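Local coordinates for protein sorbitol dehydrogenase (Gluconobacter oxydans, PDB 5ITG) that probably oxidises D-sorbitol to L-sorbose with NADP as the hydride acceptor, as a member of the mannitol dehydrogenase family, at residues G134-E139 against L146-V151; K294-N299 against W385-R390. All coordinates share one frame; numbering follows the deposited sequence.

How the contacts relate
The two contacts lie in different parts of the chain. Contact 1 belongs to the Rossmann domain and joins the loop after strand 125-128 to the start of helix 149-156. Contact 2 belongs to the mostly helical C-terminal domain and pairs helix 288-312 with helix 377-394. Their centres are 31 Å apart, and their nearest atoms are about 14 Å apart, so they do not touch. They follow one another along the chain. Lys294, in contact 2, hydrogen-bonds through NZ to the carbonyl of Val228, in strand 226-228 of the Rossmann part. Arg296, two residues on, reaches helix 377-394 instead. The structure is substrate-free, so no bound substrate marks the active site relative to either contact.

Contact 1. Residues G134-E139 against L146-V151; sequences GYNINE and LENAAV
Asn136 meets Asn148 and Val151 across a short loop that leads into a helix. Its amide does the touching. Asn136 OD1 lies 3.6 Å from Asn148 CB, and Asn136 ND2 lies 3.6 Å from Val151 CG2. The Asn136 CG is turned away from its own backbone N (chi1 -178°), which carries the amide across to the second segment. The two asparagine amides are steeply inclined, their planes 67° apart, and no hydrogen bond joins them. The main polar partner of Asn136 is Asp145, whose carbonyl accepts from ND2. Backbone bonding between Asn136 and Asp145 ties the same two places together. Asn148 is the N-cap of helix 149-156, in the Rossmann domain. Asn148 OD1 accepts from Val151 N at 3.2 Å. The N-H points at a lone pair of this oxygen, within the amide plane. The N-H...O angle is 157°. This bond satisfies a backbone N-H of the first helical turn and helps fix the rotation of the Asn148 amide. Val151 is buried. Its CG2 sits beside its own backbone N and meets Asn136, while the side chain also packs on Tyr205 of helix 194-209.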
loop_
_atom_site.group_PDB
_atom_site.type_symbol
_atom_site.label_atom_id
_atom_site.label_comp_id
_atom_site.label_asym_id
_atom_site.label_seq_id
_atom_site.Cartn_x
_atom_site.Cartn_y
_atom_site.Cartn_z
ATOM N N GLY A 134 5.066 6.712 10.587
ATOM C CA GLY A 134 4.085 7.382 11.416
ATOM C C GLY A 134 3.666 6.623 12.660
ATOM O O GLY A 134 3.123 7.222 13.581
ATOM N N TYR A 135 3.908 5.315 12.704
ATOM C CA TYR A 135 3.514 4.531 13.872
ATOM C C TYR A 135 4.524 4.591 15.021
ATOM O O TYR A 135 4.302 4.021 16.090
ATOM C CB TYR A 135 3.217 3.079 13.467
ATOM C CG TYR A 135 1.973 2.960 12.599
ATOM C CD1 TYR A 135 2.050 3.102 11.213
ATOM C CD2 TYR A 135 0.709 2.804 13.174
ATOM C CE1 TYR A 135 0.901 3.103 10.422
ATOM C CE2 TYR A 135 -0.453 2.807 12.390
ATOM C CZ TYR A 135 -0.349 2.962 11.014
ATOM O OH TYR A 135 -1.493 3.029 10.239
ATOM N N ASN A 136 5.629 5.295 14.797
ATOM C CA ASN A 136 6.639 5.485 15.834
ATOM C C ASN A 136 7.161 4.205 16.476
ATOM O O ASN A 136 7.287 4.125 17.700
ATOM C CB ASN A 136 6.076 6.422 16.916
ATOM C CG ASN A 136 7.081 6.727 18.021
ATOM O OD1 ASN A 136 8.234 7.063 17.755
ATOM N ND2 ASN A 136 6.638 6.628 19.266
ATOM N N ILE A 137 7.447 3.197 15.654
ATOM C CA ILE A 137 7.995 1.943 16.160
ATOM C C ILE A 137 9.510 1.999 15.946
ATOM O O ILE A 137 9.973 2.129 14.816
ATOM C CB ILE A 137 7.451 0.716 15.392
ATOM C CG1 ILE A 137 5.932 0.633 15.534
ATOM C CG2 ILE A 137 8.116 -0.549 15.905
ATOM C CD1 ILE A 137 5.432 0.596 16.963
ATOM N N ASN A 138 10.274 1.915 17.030
ATOM C CA ASN A 138 11.730 1.951 16.932
ATOM C C ASN A 138 12.198 0.768 16.088
ATOM O O ASN A 138 11.823 -0.376 16.342
ATOM C CB ASN A 138 12.347 1.906 18.333
ATOM C CG ASN A 138 13.865 1.953 18.310
ATOM O OD1 ASN A 138 14.519 1.003 17.891
ATOM N ND2 ASN A 138 14.430 3.066 18.760
ATOM N N GLU A 139 13.010 1.059 15.076
ATOM C CA GLU A 139 13.519 0.046 14.156
ATOM C C GLU A 139 14.453 -0.971 14.793
ATOM O O GLU A 139 14.608 -2.079 14.282
ATOM C CB GLU A 139 14.240 0.720 12.984
ATOM C CG GLU A 139 13.394 1.726 12.227
ATOM C CD GLU A 139 14.130 2.330 11.043
ATOM O OE1 GLU A 139 15.248 2.854 11.242
ATOM O OE2 GLU A 139 13.591 2.289 9.915
ATOM N N LEU A 146 9.024 5.566 23.309
ATOM C CA LEU A 146 8.610 6.529 24.325
ATOM C C LEU A 146 9.577 7.701 24.449
ATOM O O LEU A 146 9.345 8.625 25.224
ATOM C CB LEU A 146 8.483 5.826 25.677
ATOM C CG LEU A 146 7.485 4.667 25.674
ATOM C CD1 LEU A 146 7.522 3.946 27.015
ATOM C CD2 LEU A 146 6.095 5.203 25.371
ATOM N N GLU A 147 10.659 7.659 23.679
ATOM C CA GLU A 147 11.651 8.722 23.712
ATOM C C GLU A 147 11.353 9.802 22.681
ATOM O O GLU A 147 11.946 10.880 22.712
ATOM C CB GLU A 147 13.044 8.145 23.468
ATOM C CG GLU A 147 13.443 7.090 24.491
ATOM C CD GLU A 147 13.278 7.586 25.916
ATOM O OE1 GLU A 147 13.967 8.557 26.293
ATOM O OE2 GLU A 147 12.456 7.009 26.658
ATOM N N ASN A 148 10.431 9.515 21.767
ATOM C CA ASN A 148 10.079 10.482 20.742
ATOM C C ASN A 148 9.617 11.785 21.390
ATOM O O ASN A 148 8.804 11.780 22.317
ATOM C CB ASN A 148 8.991 9.916 19.829
ATOM C CG ASN A 148 8.569 10.896 18.762
ATOM O OD1 ASN A 148 7.731 11.762 18.998
ATOM N ND2 ASN A 148 9.167 10.780 17.583
ATOM N N ALA A 149 10.146 12.897 20.892
ATOM C CA ALA A 149 9.835 14.225 21.422
ATOM C C ALA A 149 8.349 14.542 21.535
ATOM O O ALA A 149 7.871 14.930 22.606
ATOM C CB ALA A 149 10.527 15.296 20.571
ATOM N N ALA A 150 7.621 14.391 20.434
ATOM C CA ALA A 150 6.193 14.683 20.439
ATOM C C ALA A 150 5.438 13.771 21.397
ATOM O O ALA A 150 4.500 14.204 22.069
ATOM C CB ALA A 150 5.626 14.551 19.032
ATOM N N VAL A 151 5.844 12.508 21.459
ATOM C CA VAL A 151 5.189 11.546 22.345
ATOM C C VAL A 151 5.355 11.925 23.811
ATOM O O VAL A 151 4.400 11.866 24.596
ATOM C CB VAL A 151 5.755 10.123 22.140
ATOM C CG1 VAL A 151 5.175 9.174 23.177
ATOM C CG2 VAL A 151 5.428 9.637 20.743
#

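Contact 2. Residues K294-N299 against W385-R390; sequences KIRMLN and WTETVR
Arg296 reaches from helix 288-312 to Glu387 and Thr388 on helix 377-394. Lys294 comes first in its segment. Lys294 O accepts from Asn299 N at 3.0 Å, the i to i+5 bond of a pi-type turn. Arg296 follows within this turn. Its side chain bends at chi3 (56°), and the guanidinium lies against the second helix. Arg296 NH2 donates to Thr388 OG1 at 2.9 Å, with an N-H...O angle of 164°. The hydroxyl sits at the edge of the guanidinium, almost exactly in its plane. A weak second bond runs from Arg296 NE to the same oxygen. Glu387 comes over one face, with CG 3.3 Å from Arg296 CZ. Here the aliphatic part of the glutamate does the packing. The contact joins two helices of the mannitol dehydrogenase C-terminal domain by a buried arginine-threonine bond and water bridges. Arg296 NH1 donates to the carbonyl oxygen of Thr341. Thr388 N has no bond to the turn before it at a kink, and water 1 accepts its N-H at 3.0 Å. This water also accepts weakly from Arg296 NE. Water 2 donates to Arg296 O at 2.9 Å and hydrogen-bonds Thr388 OG1 at 2.7 Å. Arg296 and Thr388 both touch Val338 of helix 324-338.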
loop_
_atom_site.group_PDB
_atom_site.type_symbol
_atom_site.label_atom_id
_atom_site.label_comp_id
_atom_site.label_asym_id
_atom_site.label_seq_id
_atom_site.Cartn_x
_atom_site.Cartn_y
_atom_site.Cartn_z
ATOM N N LYS A 294 -0.835 -11.482 -2.461
ATOM C CA LYS A 294 -0.287 -10.235 -2.989
ATOM C C LYS A 294 1.238 -10.280 -3.018
ATOM O O LYS A 294 1.872 -9.919 -4.019
ATOM C CB LYS A 294 -0.758 -9.062 -2.140
ATOM C CG LYS A 294 -0.420 -7.703 -2.728
ATOM C CD LYS A 294 -0.890 -6.602 -1.800
ATOM C CE LYS A 294 -0.286 -5.274 -2.174
ATOM N NZ LYS A 294 -0.494 -4.271 -1.089
ATOM N N ILE A 295 1.828 -10.732 -1.918
ATOM C CA ILE A 295 3.282 -10.825 -1.824
ATOM C C ILE A 295 3.895 -11.802 -2.835
ATOM O O ILE A 295 4.837 -11.461 -3.564
ATOM C CB ILE A 295 3.706 -11.269 -0.400
ATOM C CG1 ILE A 295 3.444 -10.136 0.597
ATOM C CG2 ILE A 295 5.183 -11.669 -0.376
ATOM C CD1 ILE A 295 3.611 -10.568 2.038
ATOM N N ARG A 296 3.341 -13.011 -2.897
ATOM C CA ARG A 296 3.909 -14.040 -3.756
ATOM C C ARG A 296 3.516 -14.055 -5.227
ATOM O O ARG A 296 4.143 -14.769 -6.024
ATOM C CB ARG A 296 3.655 -15.415 -3.127
ATOM C CG ARG A 296 4.296 -15.561 -1.731
ATOM C CD ARG A 296 4.047 -16.946 -1.152
ATOM N NE ARG A 296 4.542 -17.967 -2.061
ATOM C CZ ARG A 296 4.094 -19.222 -2.105
ATOM N NH1 ARG A 296 3.127 -19.629 -1.280
ATOM N NH2 ARG A 296 4.603 -20.069 -2.990
HETATM N N MSE A 297 2.492 -13.289 -5.589
HETATM C CA MSE A 297 2.074 -13.198 -6.987
HETATM C C MSE A 297 2.290 -11.790 -7.559
HETATM O O MSE A 297 2.954 -11.647 -8.577
HETATM C CB MSE A 297 0.611 -13.619 -7.144
HETATM C CG MSE A 297 0.395 -15.122 -6.961
HETATM SE SE MSE A 297 -1.397 -15.647 -7.407
HETATM C CE MSE A 297 -1.250 -15.463 -9.337
ATOM N N LEU A 298 1.755 -10.754 -6.907
ATOM C CA LEU A 298 1.923 -9.392 -7.421
ATOM C C LEU A 298 3.347 -8.867 -7.236
ATOM O O LEU A 298 4.009 -8.493 -8.209
ATOM C CB LEU A 298 0.937 -8.419 -6.757
ATOM C CG LEU A 298 1.044 -6.959 -7.238
ATOM C CD1 LEU A 298 0.488 -6.842 -8.635
ATOM C CD2 LEU A 298 0.288 -6.033 -6.301
ATOM N N ASN A 299 3.820 -8.846 -5.990
ATOM C CA ASN A 299 5.164 -8.353 -5.691
ATOM C C ASN A 299 6.244 -9.244 -6.307
ATOM O O ASN A 299 7.198 -8.751 -6.921
ATOM C CB ASN A 299 5.361 -8.246 -4.168
ATOM C CG ASN A 299 4.328 -7.346 -3.504
ATOM O OD1 ASN A 299 3.844 -6.379 -4.102
ATOM N ND2 ASN A 299 3.998 -7.649 -2.258
ATOM N N TRP A 385 10.096 -13.880 -2.749
ATOM C CA TRP A 385 10.428 -15.170 -3.354
ATOM C C TRP A 385 10.732 -16.369 -2.452
ATOM O O TRP A 385 10.604 -17.512 -2.893
ATOM C CB TRP A 385 11.629 -14.999 -4.294
ATOM C CG TRP A 385 11.376 -14.267 -5.598
ATOM C CD1 TRP A 385 10.211 -13.699 -6.024
ATOM C CD2 TRP A 385 12.332 -14.057 -6.646
ATOM N NE1 TRP A 385 10.377 -13.151 -7.280
ATOM C CE2 TRP A 385 11.672 -13.356 -7.683
ATOM C CE3 TRP A 385 13.683 -14.398 -6.809
ATOM C CZ2 TRP A 385 12.317 -12.988 -8.867
ATOM C CZ3 TRP A 385 14.328 -14.036 -7.989
ATOM C CH2 TRP A 385 13.644 -13.338 -9.004
ATOM N N THR A 386 11.126 -16.126 -1.208
ATOM C CA THR A 386 11.509 -17.224 -0.316
ATOM C C THR A 386 10.544 -18.408 -0.195
ATOM O O THR A 386 10.960 -19.558 -0.339
ATOM C CB THR A 386 11.843 -16.688 1.096
ATOM O OG1 THR A 386 12.981 -15.820 1.008
ATOM C CG2 THR A 386 12.170 -17.841 2.051
ATOM N N GLU A 387 9.271 -18.154 0.076
ATOM C CA GLU A 387 8.325 -19.264 0.211
ATOM C C GLU A 387 8.267 -20.119 -1.062
ATOM O O GLU A 387 8.304 -21.350 -0.998
ATOM C CB GLU A 387 6.931 -18.739 0.559
ATOM C CG GLU A 387 5.839 -19.818 0.687
ATOM C CD GLU A 387 6.072 -20.785 1.835
ATOM O OE1 GLU A 387 6.310 -20.320 2.970
ATOM O OE2 GLU A 387 5.999 -22.015 1.605
ATOM N N THR A 388 8.194 -19.470 -2.220
ATOM C CA THR A 388 8.135 -20.200 -3.487
ATOM C C THR A 388 9.371 -21.076 -3.707
ATOM O O THR A 388 9.262 -22.217 -4.169
ATOM C CB THR A 388 7.933 -19.231 -4.662
ATOM O OG1 THR A 388 6.600 -18.704 -4.593
ATOM C CG2 THR A 388 8.130 -19.937 -6.006
ATOM N N VAL A 389 10.541 -20.556 -3.360
ATOM C CA VAL A 389 11.770 -21.330 -3.493
ATOM C C VAL A 389 11.791 -22.491 -2.489
ATOM O O VAL A 389 12.092 -23.627 -2.855
ATOM C CB VAL A 389 13.022 -20.439 -3.268
ATOM C CG1 VAL A 389 14.291 -21.298 -3.237
ATOM C CG2 VAL A 389 13.118 -19.410 -4.384
ATOM N N ARG A 390 11.465 -22.217 -1.230
ATOM C CA ARG A 390 11.462 -23.281 -0.224
ATOM C C ARG A 390 10.541 -24.429 -0.636
ATOM O O ARG A 390 10.912 -25.593 -0.527
ATOM C CB ARG A 390 11.010 -22.757 1.148
ATOM C CG ARG A 390 11.968 -21.792 1.837
ATOM C CD ARG A 390 11.555 -21.586 3.303
ATOM N NE ARG A 390 11.833 -22.771 4.112
ATOM C CZ ARG A 390 13.012 -23.038 4.675
ATOM N NH1 ARG A 390 14.026 -22.195 4.532
ATOM N NH2 ARG A 390 13.189 -24.161 5.355
HETATM O O HOH W 1 7.438 -16.590 -2.325
HETATM O O HOH W 2 6.623 -16.191 -5.450
#